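Local atomic coordinates of transferrin binding protein B (Actinobacillus suis, PDB entry 3PQU), a protein that probably captures host transferrin at the bacterial outer membrane, serving as the lipoprotein component of an iron-acquisition receptor. Residues Glu45-Arg50 against Gly148-Ile153; Leu164-Lys169 against Glu330-Arg335; Phe178-Lys183 against Asn199-Ser204; Glu223-Ala228 against Gln258-Arg263; Asn239-Gly244 against Glu267-Gly272. All coordinates share one frame; numbering follows the deposited sequence. Where two conformers were deposited one is given.

Contact 1. Residues Glu45-Arg50 against Gly148-Ile153; sequences EAKIPR and GIDGYI
Gly148 and Ile149 offer two successive backbone carbonyls to Arg50 NH1. The bond to Ile149 O is the sounder one: NH1 stands 2.9 Å from this oxygen, with 154° at the hydrogen. Gly148 O takes only a weak bond from the same nitrogen. Both oxygens lie at the edge of the guanidinium, although Ile149 O is met from above its carbonyl plane. The Arg50 chain turns at chi2 and again at chi3 (63°), which brings its guanidinium to the Gly148 and Ile149 carbonyls. On the apolar side, Ile149 CG2 meets Ile48 CD1 at 3.7 Å.

Asp150 covers one face of the guanidinium. Its OD2 is 3.6 Å from Arg50 NE, a long salt bridge, the oxygen lying well out of the guanidinium plane, so that the attraction is one of charge alone; its OD1 pairs with Lys97. A water 2.7 Å from Asp150 OD2 also bonds Ile48 O and accepts from Gly151 N. Gly151 O then receives Ile48 N at 2.9 Å, nearly straight (170°). At Tyr152 the ring lies obliquely beside the Lys47 backbone, CD1 3.8 Å from Lys47 CA, and stacks with His90, which also bonds Glu45 OE1. Ile153 pairs with Ala46 in the antiparallel five-stranded handle sheet: its N and O exchange bonds with Ala46 O and N, both 2.9 Å, and its side chain packs on Phe319 of the neighbouring barrel.

Where the strand pairing ends, the Arg50 side chain takes the place of backbone N-H donors. It satisfies the loop carbonyls, Tyr131 O among them, and Asp150, with Arg50 and Lys97 close by, is probably held in its ionised form.

Contact 2. Residues Leu164-Lys169 against Glu330-Arg335; sequences LPKGNK and ETTTER
The carbonyl oxygen of Leu164 receives the N-H of Glu334 at 2.9 Å (163° at the hydrogen), the shortest polar bond of this contact. The return bond, Leu164 N to Glu334 O at 3.0 Å, makes the two residues a hydrogen-bonded antiparallel pair. Strand 163-165 is thereby stitched to the start of strand 333-343, which belongs to the same sheet as the strands of the C-lobe handle. Thr333 CA also approaches Leu164 O, at 3.2 Å, in a CA-H...O contact.

Beyond the non-hydrogen-bonded pair Pro165 and Thr333, a third backbone bond joins Lys166 N to Thr332 O over 3.0 Å, the donor lying in the carbonyl plane. Pro165, lacking an N-H, makes van der Waals contact instead, its CB 3.7 Å from Thr331 OG1.

The Lys166 side chain is folded rather than extended, with turns at chi2 (-79°) and chi3, and its methylene CD rests 3.7 Å from Glu334 CB. Glu334 divides its carboxylate between two partners: OE2 accepts from Thr428 N, and OE1 forms a salt bridge with Lys166 NZ. That ammonium meets OE1 at 3.1 Å from above the carboxylate plane, 37° out of it.

Contact 3. Residues Phe178-Lys183 against Asn199-Ser204; sequences FTSDVK and NVAATS
Phe178 lays its ring over the backbone of Ser204, whose N sits above the ring centre, 3.4 Å from the plane. The same Ser204 N donates to Phe178 O at 3.0 Å, and Phe178 N returns a bond to Ser204 OG at 3.2 Å, so one residue meets the serine with N-H, carbonyl and ring together. The ring can do so because its CG stands between the backbone N and the carbonyl carbon (chi1 62°), folding it back across the opposing chain. Ser204 CB makes an off-centre CH-pi contact with the same ring.

Farther along, Ser180 N donates to Ala202 O at 2.8 Å, while Ala202 N reaches Ser180 OG at 2.9 Å, a side chain standing in for a carbonyl. Ala201 CB is wedged against Thr179 OG1, only 3.1 Å away, and Val182 CG2 packs over the peptide leading into Ala201, 3.4 Å from its N.

A second layer fixes these groups. Ser180 OG donates to Asp181 O at 2.7 Å, and Thr179 OG1 donates to Ser180 O. Ser204 OG is also bonded to Asp177, and Phe289 and His229 meet the Phe178 ring edge-to-face. Thus a loop of the N-lobe barrel domain, irregular in itself, is laid antiparallel (169°) along the end of strand 170-183.

With only one true bridge, Thr179 to Thr203, serine hydroxyls supply two of the four hydrogen bonds. Ser180 OG, which accepts from Ala202 N and donates to Asp181 O, has its rotation set and its buried polarity satisfied.

Contact 4. Residues Glu223-Ala228 against Gln258-Arg263; sequences EVKGVA and QEVTKR
Glu223 O and Gln258 N are joined by a single water, which donates to the carbonyl and accepts from the amide, 2.8 Å from each of these two atoms. Val224, next in line, brings mainly its backbone, the carbonyl carbon lying 3.8 Å from Gln258 OE1.

Lys225 is where direct bonding begins. Its N donates to Gln258 OE1 at 2.8 Å, arriving nearly in line with the side-chain C=O (164°). Its CB touches Val260 CG2 at 3.9 Å, after which the side chain leads away, bent at chi2 and chi4, and slides past Gln258 in the opposite direction. The contact ties the loop preceding strand 229-236 to the residues leading into strand 260-271 of the N-lobe barrel, with one glutamine amide in place of a backbone ladder.

Gly226 is held through both its N and its O. Its N is a second donor to Gln258 OE1, at 3.0 Å, and its O accepts from Gln258 NE2 at 2.8 Å. The latter bond is almost straight (169°), and the oxygen sits in the amide plane of Gln258. An extended chain, CG anti to the backbone N (chi1 -174°), carries the amide across to the loop. Gly226 O also bonds Asn210 ND2, and Gln258 NE2 has a further acceptor in Gly250 O.

Contact 5. Residues Asn239-Gly244 against Glu267-Gly272; sequences NKKLTG and EADITG
Lys241 and Asp269 both place CG opposite the carbonyl carbon, chi1 -69° and -63°, which sets the two side chains next to each other and pointing the same way. A final turn at chi4 (-62°) then brings Lys241 NZ to 2.8 Å from Asp269 OD1. This salt bridge is received on the syn side of the carboxylate, somewhat out of its plane. The shaft of the lysine shares in the contact, as Lys241 CG passes 3.4 Å from Asp269 OD1.

On the other face, Leu242 meets Ala268: the leucine CG and the alanine CB are 3.9 Å apart, with Val235 and Phe275 of the adjoining strands packed against Leu242. The two segments belong to the beta hairpin of strands 241-249 and 260-271 in the N-lobe barrel, whose alternation explains the division into a charged outer face and an apolar inner one. Leu242 and Ala268 form the hydrogen-bonded pair, Leu242 N to Ala268 O and Ala268 N to Leu242 O each measuring 3.0 Å.

At the end away from the hairpin's own loop, where the chain turns in from strand 229-236, Lys240 and Lys241 together face Asp236 in a G1 beta bulge. Lys240 O still accepts from Ile270 N at 2.8 Å, though the donor comes from well above the carbonyl plane. Ile270 CD1 lies against the Lys240-Lys241 peptide. Lys240 NZ donates to a water, and that water donates to Gly272 O, 2.6 Å away.

Overall arrangement
Contacts 1 and 3 are the buried ones and adjoin each other, their centres about 8 Å apart: Pro49 packs on Thr179 and probably bonds Ala201 N through its carbonyl, joining the N-lobe handle to its barrel. The other three are only partly buried. Contacts 4 and 5 share strand 260-271 but sit about 26 Å apart between centres. Contact 2 touches contact 5 through Leu164 and Lys240, near the passage into the C-lobe handle. Chemistry follows place: contacts 2 and 5 add lysine-carboxylate pairs at the surface to strand bonds, contact 3 uses buried hydroxyls, contact 1 adds a guanidinium to its ladder, and contact 4 rests on one amide.

Contact 1. Residues Glu45-Arg50 against Gly148-Ile153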
# COMPACT_ATOMS: atom_id res chain seq x y z
N GLU A 45 12.32 -2.42 4.24
CA GLU A 45 13.72 -2.82 4.01
C GLU A 45 14.44 -3.08 5.34
O GLU A 45 14.06 -2.54 6.38
CB GLU A 45 14.49 -1.73 3.23
CG GLU A 45 14.79 -0.48 4.09
CD GLU A 45 15.51 0.65 3.34
OE1 GLU A 45 16.08 1.54 4.02
OE2 GLU A 45 15.51 0.67 2.09
N ALA A 46 15.49 -3.90 5.30
CA ALA A 46 16.39 -4.06 6.44
C ALA A 46 17.83 -4.22 5.97
O ALA A 46 18.11 -4.89 4.99
CB ALA A 46 15.99 -5.26 7.29
N LYS A 47 18.73 -3.60 6.71
CA LYS A 47 20.16 -3.70 6.45
C LYS A 47 20.68 -5.12 6.72
O LYS A 47 20.24 -5.77 7.66
CB LYS A 47 20.89 -2.70 7.34
CG LYS A 47 22.39 -2.61 7.13
CD LYS A 47 22.91 -1.31 7.74
CE LYS A 47 24.33 -0.98 7.31
NZ LYS A 47 24.68 0.41 7.70
N ILE A 48 21.61 -5.58 5.90
CA ILE A 48 22.24 -6.89 6.10
C ILE A 48 23.22 -6.79 7.28
O ILE A 48 24.14 -5.97 7.24
CB ILE A 48 22.99 -7.36 4.79
CG1 ILE A 48 21.99 -7.57 3.63
CG2 ILE A 48 23.79 -8.65 5.02
CD1 ILE A 48 22.65 -7.84 2.22
N PRO A 49 23.02 -7.60 8.34
CA PRO A 49 23.91 -7.49 9.52
C PRO A 49 25.35 -7.91 9.24
O PRO A 49 25.59 -8.85 8.46
CB PRO A 49 23.26 -8.45 10.54
CG PRO A 49 21.81 -8.46 10.17
CD PRO A 49 21.83 -8.42 8.64
N ARG A 50 26.29 -7.21 9.88
CA ARG A 50 27.74 -7.37 9.69
C ARG A 50 28.35 -7.30 11.08
O ARG A 50 28.05 -6.39 11.83
CB ARG A 50 28.30 -6.20 8.86
CG ARG A 50 28.07 -6.30 7.34
CD ARG A 50 27.81 -4.94 6.70
NE ARG A 50 28.93 -3.98 6.79
CZ ARG A 50 29.96 -3.95 5.96
NH1 ARG A 50 30.07 -4.84 4.97
NH2 ARG A 50 30.91 -3.05 6.12
N GLY A 148 33.10 -6.87 3.86
CA GLY A 148 32.33 -7.81 3.07
C GLY A 148 31.02 -7.23 2.53
O GLY A 148 30.93 -6.02 2.29
N ILE A 149 30.02 -8.08 2.32
CA ILE A 149 28.73 -7.62 1.76
C ILE A 149 28.12 -6.49 2.58
O ILE A 149 28.08 -6.56 3.80
CB ILE A 149 27.73 -8.78 1.57
CG1 ILE A 149 28.17 -9.66 0.39
CG2 ILE A 149 26.26 -8.29 1.35
CD1 ILE A 149 27.34 -10.93 0.25
N ASP A 150 27.67 -5.44 1.90
CA ASP A 150 26.96 -4.34 2.55
C ASP A 150 25.75 -4.01 1.71
O ASP A 150 25.90 -3.70 0.53
CB ASP A 150 27.84 -3.09 2.64
CG ASP A 150 27.21 -2.00 3.49
OD1 ASP A 150 27.25 -0.81 3.12
OD2 ASP A 150 26.64 -2.36 4.53
N GLY A 151 24.56 -4.07 2.31
CA GLY A 151 23.37 -3.79 1.53
C GLY A 151 22.10 -4.05 2.29
O GLY A 151 22.12 -4.02 3.53
N TYR A 152 21.01 -4.33 1.57
CA TYR A 152 19.67 -4.38 2.14
C TYR A 152 18.83 -5.50 1.55
O TYR A 152 19.01 -5.88 0.39
CB TYR A 152 18.97 -3.05 1.87
CG TYR A 152 19.70 -1.85 2.39
CD1 TYR A 152 19.34 -1.25 3.60
CD2 TYR A 152 20.78 -1.32 1.70
CE1 TYR A 152 20.03 -0.13 4.09
CE2 TYR A 152 21.48 -0.22 2.18
CZ TYR A 152 21.10 0.37 3.37
OH TYR A 152 21.81 1.45 3.83
N ILE A 153 17.93 -6.02 2.36
CA ILE A 153 16.87 -6.91 1.86
C ILE A 153 15.61 -6.05 1.86
O ILE A 153 15.39 -5.28 2.80
CB ILE A 153 16.68 -8.09 2.80
CG1 ILE A 153 18.02 -8.85 3.00
CG2 ILE A 153 15.57 -9.01 2.28
CD1 ILE A 153 18.70 -9.35 1.70
O HOH W 1 24.75 -4.16 5.18

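Contact 2. Residues Leu164-Lys169 against Glu330-Arg335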
# COMPACT_ATOMS: atom_id res chain seq x y z
N LEU A 164 -10.06 -6.58 -6.48
CA LEU A 164 -9.49 -7.92 -6.28
C LEU A 164 -10.20 -8.92 -7.18
O LEU A 164 -11.37 -8.77 -7.47
CB LEU A 164 -9.58 -8.36 -4.80
CG LEU A 164 -8.88 -7.51 -3.72
CD1 LEU A 164 -9.13 -8.06 -2.30
CD2 LEU A 164 -7.39 -7.41 -3.98
N PRO A 165 -9.47 -9.95 -7.65
CA PRO A 165 -10.12 -10.97 -8.48
C PRO A 165 -11.16 -11.75 -7.68
O PRO A 165 -11.07 -11.82 -6.45
CB PRO A 165 -8.96 -11.89 -8.87
CG PRO A 165 -7.70 -11.06 -8.69
CD PRO A 165 -8.02 -10.18 -7.51
N LYS A 166 -12.14 -12.30 -8.38
CA LYS A 166 -13.13 -13.19 -7.78
C LYS A 166 -12.63 -14.62 -7.95
O LYS A 166 -11.93 -14.92 -8.92
CB LYS A 166 -14.47 -13.03 -8.52
CG LYS A 166 -15.01 -11.62 -8.55
CD LYS A 166 -15.66 -11.27 -7.23
CE LYS A 166 -16.87 -12.15 -6.96
NZ LYS A 166 -17.43 -11.92 -5.60
N GLY A 167 -13.00 -15.51 -7.03
CA GLY A 167 -12.62 -16.90 -7.14
C GLY A 167 -12.02 -17.52 -5.89
O GLY A 167 -11.63 -16.81 -4.96
N ASN A 168 -11.95 -18.85 -5.88
CA ASN A 168 -11.46 -19.61 -4.73
C ASN A 168 -9.99 -19.98 -4.84
O ASN A 168 -9.39 -20.44 -3.87
CB ASN A 168 -12.27 -20.90 -4.55
CG ASN A 168 -13.67 -20.64 -4.03
OD1 ASN A 168 -14.65 -21.18 -4.56
ND2 ASN A 168 -13.79 -19.82 -2.99
N LYS A 169 -9.40 -19.81 -6.02
CA LYS A 169 -7.99 -20.14 -6.16
C LYS A 169 -7.33 -19.40 -7.30
O LYS A 169 -7.52 -19.72 -8.47
CB LYS A 169 -7.81 -21.65 -6.34
CG LYS A 169 -6.36 -22.10 -6.42
CD LYS A 169 -6.26 -23.61 -6.60
CE LYS A 169 -4.82 -24.10 -6.52
NZ LYS A 169 -4.73 -25.58 -6.47
N GLU A 330 -8.08 -9.68 -17.66
CA GLU A 330 -8.80 -10.86 -18.15
C GLU A 330 -9.36 -11.73 -17.02
O GLU A 330 -9.67 -12.91 -17.21
CB GLU A 330 -7.95 -11.66 -19.14
CG GLU A 330 -7.22 -10.80 -20.17
CD GLU A 330 -8.12 -9.83 -20.93
OE1 GLU A 330 -7.65 -9.25 -21.93
OE2 GLU A 330 -9.30 -9.65 -20.56
N THR A 331 -9.45 -11.13 -15.84
CA THR A 331 -10.09 -11.73 -14.69
C THR A 331 -11.19 -10.78 -14.24
O THR A 331 -11.03 -9.56 -14.27
CB THR A 331 -9.09 -11.93 -13.52
OG1 THR A 331 -9.77 -12.52 -12.40
CG2 THR A 331 -8.48 -10.60 -13.09
N THR A 332 -12.32 -11.35 -13.85
CA THR A 332 -13.39 -10.56 -13.26
C THR A 332 -12.95 -10.10 -11.87
O THR A 332 -12.52 -10.90 -11.04
CB THR A 332 -14.67 -11.40 -13.16
OG1 THR A 332 -15.06 -11.81 -14.47
CG2 THR A 332 -15.80 -10.60 -12.52
N THR A 333 -13.04 -8.80 -11.62
CA THR A 333 -12.66 -8.26 -10.33
C THR A 333 -13.83 -7.57 -9.65
O THR A 333 -14.81 -7.21 -10.29
CB THR A 333 -11.49 -7.28 -10.45
OG1 THR A 333 -11.87 -6.19 -11.30
CG2 THR A 333 -10.27 -7.97 -11.05
N GLU A 334 -13.71 -7.40 -8.35
CA GLU A 334 -14.69 -6.66 -7.59
C GLU A 334 -13.98 -5.55 -6.83
O GLU A 334 -12.98 -5.79 -6.13
CB GLU A 334 -15.45 -7.58 -6.65
CG GLU A 334 -16.40 -6.87 -5.72
CD GLU A 334 -17.34 -7.82 -5.01
OE1 GLU A 334 -17.75 -8.83 -5.62
OE2 GLU A 334 -17.69 -7.54 -3.85
N ARG A 335 -14.47 -4.32 -6.98
CA ARG A 335 -13.81 -3.17 -6.39
C ARG A 335 -13.95 -3.17 -4.86
O ARG A 335 -15.03 -3.42 -4.35
CB ARG A 335 -14.37 -1.88 -6.97
CG ARG A 335 -13.55 -0.68 -6.63
CD ARG A 335 -13.82 0.48 -7.59
NE ARG A 335 -12.86 1.56 -7.35
CZ ARG A 335 -11.72 1.71 -8.01
NH1 ARG A 335 -11.38 0.86 -8.98
NH2 ARG A 335 -10.90 2.71 -7.70

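Contact 3. Residues Phe178-Lys183 against Asn199-Ser204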
# COMPACT_ATOMS: atom_id res chain seq x y z
N PHE A 178 16.14 -13.22 1.78
CA PHE A 178 16.29 -13.15 3.23
C PHE A 178 17.68 -12.73 3.69
O PHE A 178 18.64 -12.84 2.95
CB PHE A 178 15.98 -14.54 3.83
CG PHE A 178 16.94 -15.63 3.37
CD1 PHE A 178 18.14 -15.86 4.03
CD2 PHE A 178 16.64 -16.41 2.25
CE1 PHE A 178 19.05 -16.84 3.61
CE2 PHE A 178 17.53 -17.42 1.83
CZ PHE A 178 18.75 -17.63 2.51
N THR A 179 17.75 -12.26 4.94
CA THR A 179 19.01 -12.15 5.66
C THR A 179 18.77 -12.72 7.06
O THR A 179 17.69 -12.52 7.64
CB THR A 179 19.53 -10.69 5.78
OG1 THR A 179 20.76 -10.70 6.52
CG2 THR A 179 18.53 -9.78 6.53
N SER A 180 19.77 -13.42 7.59
CA SER A 180 19.78 -13.86 8.98
C SER A 180 20.34 -12.75 9.84
O SER A 180 20.67 -11.67 9.34
CB SER A 180 20.66 -15.11 9.15
OG SER A 180 22.06 -14.82 8.97
N ASP A 181 20.46 -13.01 11.15
CA ASP A 181 21.30 -12.19 11.99
C ASP A 181 22.69 -12.81 12.03
O ASP A 181 22.96 -13.79 11.34
CB ASP A 181 20.73 -12.05 13.42
CG ASP A 181 20.64 -13.38 14.16
OD1 ASP A 181 20.47 -13.37 15.40
OD2 ASP A 181 20.73 -14.44 13.49
N VAL A 182 23.58 -12.26 12.86
CA VAL A 182 24.94 -12.77 12.91
C VAL A 182 25.27 -13.31 14.30
O VAL A 182 24.95 -12.68 15.30
CB VAL A 182 25.94 -11.66 12.52
CG1 VAL A 182 27.35 -11.95 13.06
CG2 VAL A 182 25.97 -11.48 10.98
N LYS A 183 25.88 -14.50 14.36
CA LYS A 183 26.43 -15.06 15.60
C LYS A 183 27.66 -15.88 15.26
O LYS A 183 27.60 -16.77 14.40
CB LYS A 183 25.43 -16.03 16.26
CG LYS A 183 24.28 -15.39 16.96
CD LYS A 183 23.27 -16.43 17.40
CE LYS A 183 22.01 -15.78 17.98
NZ LYS A 183 21.11 -16.79 18.63
N ASN A 199 30.60 -13.60 10.24
CA ASN A 199 31.10 -12.23 10.10
C ASN A 199 30.08 -11.38 9.34
O ASN A 199 30.02 -10.16 9.52
CB ASN A 199 32.44 -12.21 9.37
CG ASN A 199 33.61 -12.63 10.26
OD1 ASN A 199 33.45 -12.85 11.46
ND2 ASN A 199 34.79 -12.71 9.68
N VAL A 200 29.32 -12.04 8.48
CA VAL A 200 28.31 -11.40 7.65
C VAL A 200 27.11 -12.34 7.67
O VAL A 200 27.29 -13.55 7.78
CB VAL A 200 28.84 -11.17 6.20
CG1 VAL A 200 27.74 -10.62 5.27
CG2 VAL A 200 30.05 -10.23 6.22
N ALA A 201 25.90 -11.78 7.61
CA ALA A 201 24.70 -12.59 7.75
C ALA A 201 24.64 -13.61 6.62
O ALA A 201 25.14 -13.35 5.51
CB ALA A 201 23.45 -11.69 7.73
N ALA A 202 24.03 -14.76 6.88
CA ALA A 202 23.69 -15.67 5.79
C ALA A 202 22.47 -15.05 5.09
O ALA A 202 21.49 -14.69 5.74
CB ALA A 202 23.35 -17.04 6.33
N THR A 203 22.54 -14.92 3.77
CA THR A 203 21.49 -14.25 3.00
C THR A 203 21.17 -15.07 1.74
O THR A 203 21.91 -15.99 1.36
CB THR A 203 21.96 -12.86 2.49
OG1 THR A 203 23.02 -13.05 1.55
CG2 THR A 203 22.43 -11.94 3.63
N SER A 204 20.10 -14.68 1.04
CA SER A 204 19.80 -15.30 -0.26
C SER A 204 20.87 -14.93 -1.29
O SER A 204 20.88 -15.49 -2.38
CB SER A 204 18.41 -14.92 -0.78
OG SER A 204 18.21 -13.53 -0.60

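Contact 4. Residues Glu223-Ala228 against Gln258-Arg263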
# COMPACT_ATOMS: atom_id res chain seq x y z
N GLU A 223 17.77 -32.74 -14.92
CA GLU A 223 16.82 -31.68 -15.27
C GLU A 223 16.85 -30.55 -14.24
O GLU A 223 16.88 -30.81 -13.04
CB GLU A 223 15.39 -32.21 -15.37
CG GLU A 223 15.16 -33.37 -16.34
CD GLU A 223 13.73 -33.91 -16.28
OE1 GLU A 223 12.86 -33.20 -15.75
OE2 GLU A 223 13.48 -35.05 -16.75
N VAL A 224 16.84 -29.30 -14.71
CA VAL A 224 16.71 -28.16 -13.82
C VAL A 224 15.25 -27.99 -13.42
O VAL A 224 14.38 -27.81 -14.27
CB VAL A 224 17.21 -26.87 -14.50
CG1 VAL A 224 16.91 -25.65 -13.62
CG2 VAL A 224 18.70 -26.97 -14.78
N LYS A 225 14.97 -28.08 -12.12
CA LYS A 225 13.60 -27.98 -11.62
C LYS A 225 13.25 -26.57 -11.17
O LYS A 225 12.07 -26.21 -11.16
CB LYS A 225 13.36 -28.95 -10.46
CG LYS A 225 13.82 -30.39 -10.72
CD LYS A 225 12.80 -31.19 -11.49
CE LYS A 225 13.30 -32.60 -11.80
NZ LYS A 225 13.41 -33.47 -10.59
N GLY A 226 14.24 -25.79 -10.77
CA GLY A 226 13.97 -24.47 -10.22
C GLY A 226 15.17 -23.54 -10.15
O GLY A 226 16.33 -23.99 -10.22
N VAL A 227 14.90 -22.25 -10.03
CA VAL A 227 15.94 -21.23 -9.91
C VAL A 227 15.96 -20.58 -8.51
O VAL A 227 14.91 -20.21 -7.96
CB VAL A 227 15.76 -20.12 -10.99
CG1 VAL A 227 16.79 -19.01 -10.77
CG2 VAL A 227 15.91 -20.71 -12.40
N ALA A 228 17.15 -20.46 -7.93
CA ALA A 228 17.36 -19.74 -6.67
C ALA A 228 16.26 -20.01 -5.64
O ALA A 228 16.01 -21.15 -5.28
CB ALA A 228 17.50 -18.22 -6.92
N GLN A 258 19.69 -31.76 -8.91
CA GLN A 258 19.27 -30.60 -8.14
C GLN A 258 18.45 -31.00 -6.92
O GLN A 258 17.56 -31.82 -7.01
CB GLN A 258 18.45 -29.63 -9.01
CG GLN A 258 18.12 -28.34 -8.25
CD GLN A 258 17.43 -27.28 -9.09
OE1 GLN A 258 16.52 -27.58 -9.85
NE2 GLN A 258 17.86 -26.01 -8.94
N GLU A 259 18.77 -30.42 -5.76
CA GLU A 259 17.97 -30.65 -4.57
C GLU A 259 17.00 -29.48 -4.34
O GLU A 259 17.42 -28.36 -4.08
CB GLU A 259 18.86 -30.88 -3.34
CG GLU A 259 19.77 -32.10 -3.49
CD GLU A 259 20.49 -32.47 -2.20
OE1 GLU A 259 19.83 -32.53 -1.14
OE2 GLU A 259 21.72 -32.71 -2.25
N VAL A 260 15.71 -29.76 -4.46
CA VAL A 260 14.71 -28.74 -4.23
C VAL A 260 14.06 -28.97 -2.86
O VAL A 260 13.47 -30.03 -2.63
CB VAL A 260 13.63 -28.79 -5.32
CG1 VAL A 260 12.51 -27.77 -5.00
CG2 VAL A 260 14.25 -28.52 -6.68
N THR A 261 14.19 -28.02 -1.93
CA THR A 261 13.59 -28.22 -0.61
C THR A 261 12.64 -27.11 -0.23
O THR A 261 12.91 -25.94 -0.46
CB THR A 261 14.65 -28.42 0.50
OG1 THR A 261 15.58 -27.34 0.48
CG2 THR A 261 15.40 -29.73 0.30
N LYS A 262 11.50 -27.49 0.34
CA LYS A 262 10.56 -26.50 0.85
C LYS A 262 11.05 -26.04 2.22
O LYS A 262 11.21 -26.84 3.13
CB LYS A 262 9.14 -27.07 0.95
CG LYS A 262 8.13 -26.00 1.38
CD LYS A 262 6.76 -26.60 1.70
CE LYS A 262 6.19 -27.35 0.51
NZ LYS A 262 4.77 -27.78 0.74
N ARG A 263 11.29 -24.73 2.34
CA ARG A 263 11.75 -24.13 3.59
C ARG A 263 10.57 -23.63 4.45
O ARG A 263 10.66 -23.63 5.68
CB ARG A 263 12.65 -22.93 3.30
CG ARG A 263 13.99 -23.28 2.70
CD ARG A 263 14.89 -23.85 3.77
NE ARG A 263 16.28 -23.44 3.58
CZ ARG A 263 17.32 -24.04 4.14
NH1 ARG A 263 17.13 -25.10 4.92
NH2 ARG A 263 18.55 -23.60 3.90
O HOH W 2 18.22 -32.37 -11.18

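Contact 5. Residues Asn239-Gly244 against Glu267-Gly272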
# COMPACT_ATOMS: atom_id res chain seq x y z
N ASN A 239 -12.88 -16.32 0.02
CA ASN A 239 -12.84 -16.57 1.46
C ASN A 239 -11.81 -15.70 2.21
O ASN A 239 -11.58 -15.88 3.41
CB ASN A 239 -12.62 -18.07 1.75
CG ASN A 239 -13.87 -18.90 1.47
OD1 ASN A 239 -14.99 -18.49 1.79
ND2 ASN A 239 -13.68 -20.07 0.87
N LYS A 240 -11.21 -14.76 1.50
CA LYS A 240 -10.27 -13.82 2.12
C LYS A 240 -9.09 -14.52 2.80
O LYS A 240 -8.69 -14.12 3.91
CB LYS A 240 -11.00 -12.98 3.17
CG LYS A 240 -12.12 -12.11 2.61
CD LYS A 240 -11.59 -11.15 1.57
CE LYS A 240 -12.65 -10.14 1.14
NZ LYS A 240 -12.14 -9.27 0.02
N LYS A 241 -8.55 -15.55 2.17
CA LYS A 241 -7.43 -16.30 2.75
C LYS A 241 -6.44 -16.64 1.66
O LYS A 241 -6.77 -16.59 0.49
CB LYS A 241 -7.92 -17.63 3.37
CG LYS A 241 -8.77 -17.51 4.61
CD LYS A 241 -9.15 -18.90 5.13
CE LYS A 241 -9.80 -18.82 6.51
NZ LYS A 241 -8.90 -18.25 7.55
N LEU A 242 -5.23 -17.05 2.06
CA LEU A 242 -4.26 -17.54 1.11
C LEU A 242 -3.28 -18.47 1.78
O LEU A 242 -3.05 -18.40 2.99
CB LEU A 242 -3.49 -16.36 0.48
CG LEU A 242 -2.55 -15.56 1.38
CD1 LEU A 242 -1.19 -16.24 1.56
CD2 LEU A 242 -2.36 -14.15 0.81
N THR A 243 -2.65 -19.33 0.98
CA THR A 243 -1.58 -20.16 1.47
C THR A 243 -0.42 -20.05 0.49
O THR A 243 -0.56 -19.47 -0.59
CB THR A 243 -2.00 -21.65 1.55
OG1 THR A 243 -2.31 -22.12 0.23
CG2 THR A 243 -3.20 -21.84 2.49
N GLY A 244 0.73 -20.61 0.86
CA GLY A 244 1.85 -20.60 -0.06
C GLY A 244 3.02 -21.42 0.43
O GLY A 244 2.99 -21.98 1.53
N GLU A 267 0.51 -19.07 5.64
CA GLU A 267 -0.93 -18.91 5.68
C GLU A 267 -1.22 -17.47 6.08
O GLU A 267 -0.48 -16.88 6.87
CB GLU A 267 -1.60 -19.93 6.62
CG GLU A 267 -1.18 -19.82 8.08
CD GLU A 267 -1.93 -20.80 8.98
OE1 GLU A 267 -2.45 -21.81 8.45
OE2 GLU A 267 -1.99 -20.56 10.20
N ALA A 268 -2.29 -16.90 5.51
CA ALA A 268 -2.62 -15.52 5.82
C ALA A 268 -4.08 -15.20 5.53
O ALA A 268 -4.73 -15.89 4.75
CB ALA A 268 -1.68 -14.54 5.05
N ASP A 269 -4.60 -14.19 6.21
CA ASP A 269 -5.95 -13.71 6.00
C ASP A 269 -5.91 -12.32 5.38
O ASP A 269 -5.06 -11.49 5.74
CB ASP A 269 -6.73 -13.64 7.32
CG ASP A 269 -6.91 -15.01 7.97
OD1 ASP A 269 -7.30 -15.96 7.27
OD2 ASP A 269 -6.65 -15.13 9.19
N ILE A 270 -6.86 -12.05 4.50
CA ILE A 270 -6.89 -10.82 3.71
C ILE A 270 -7.82 -9.78 4.32
O ILE A 270 -9.00 -10.04 4.53
CB ILE A 270 -7.34 -11.10 2.26
CG1 ILE A 270 -6.32 -11.98 1.52
CG2 ILE A 270 -7.56 -9.80 1.50
CD1 ILE A 270 -6.85 -12.57 0.21
N THR A 271 -7.28 -8.58 4.57
CA THR A 271 -8.09 -7.44 5.00
C THR A 271 -7.75 -6.27 4.10
O THR A 271 -6.57 -5.97 3.89
CB THR A 271 -7.78 -7.02 6.46
OG1 THR A 271 -7.97 -8.13 7.34
CG2 THR A 271 -8.69 -5.87 6.89
N GLY A 272 -8.76 -5.59 3.56
CA GLY A 272 -8.51 -4.54 2.59
C GLY A 272 -7.70 -5.15 1.45
O GLY A 272 -8.03 -6.24 0.97
O HOH W 3 -10.50 -7.18 0.96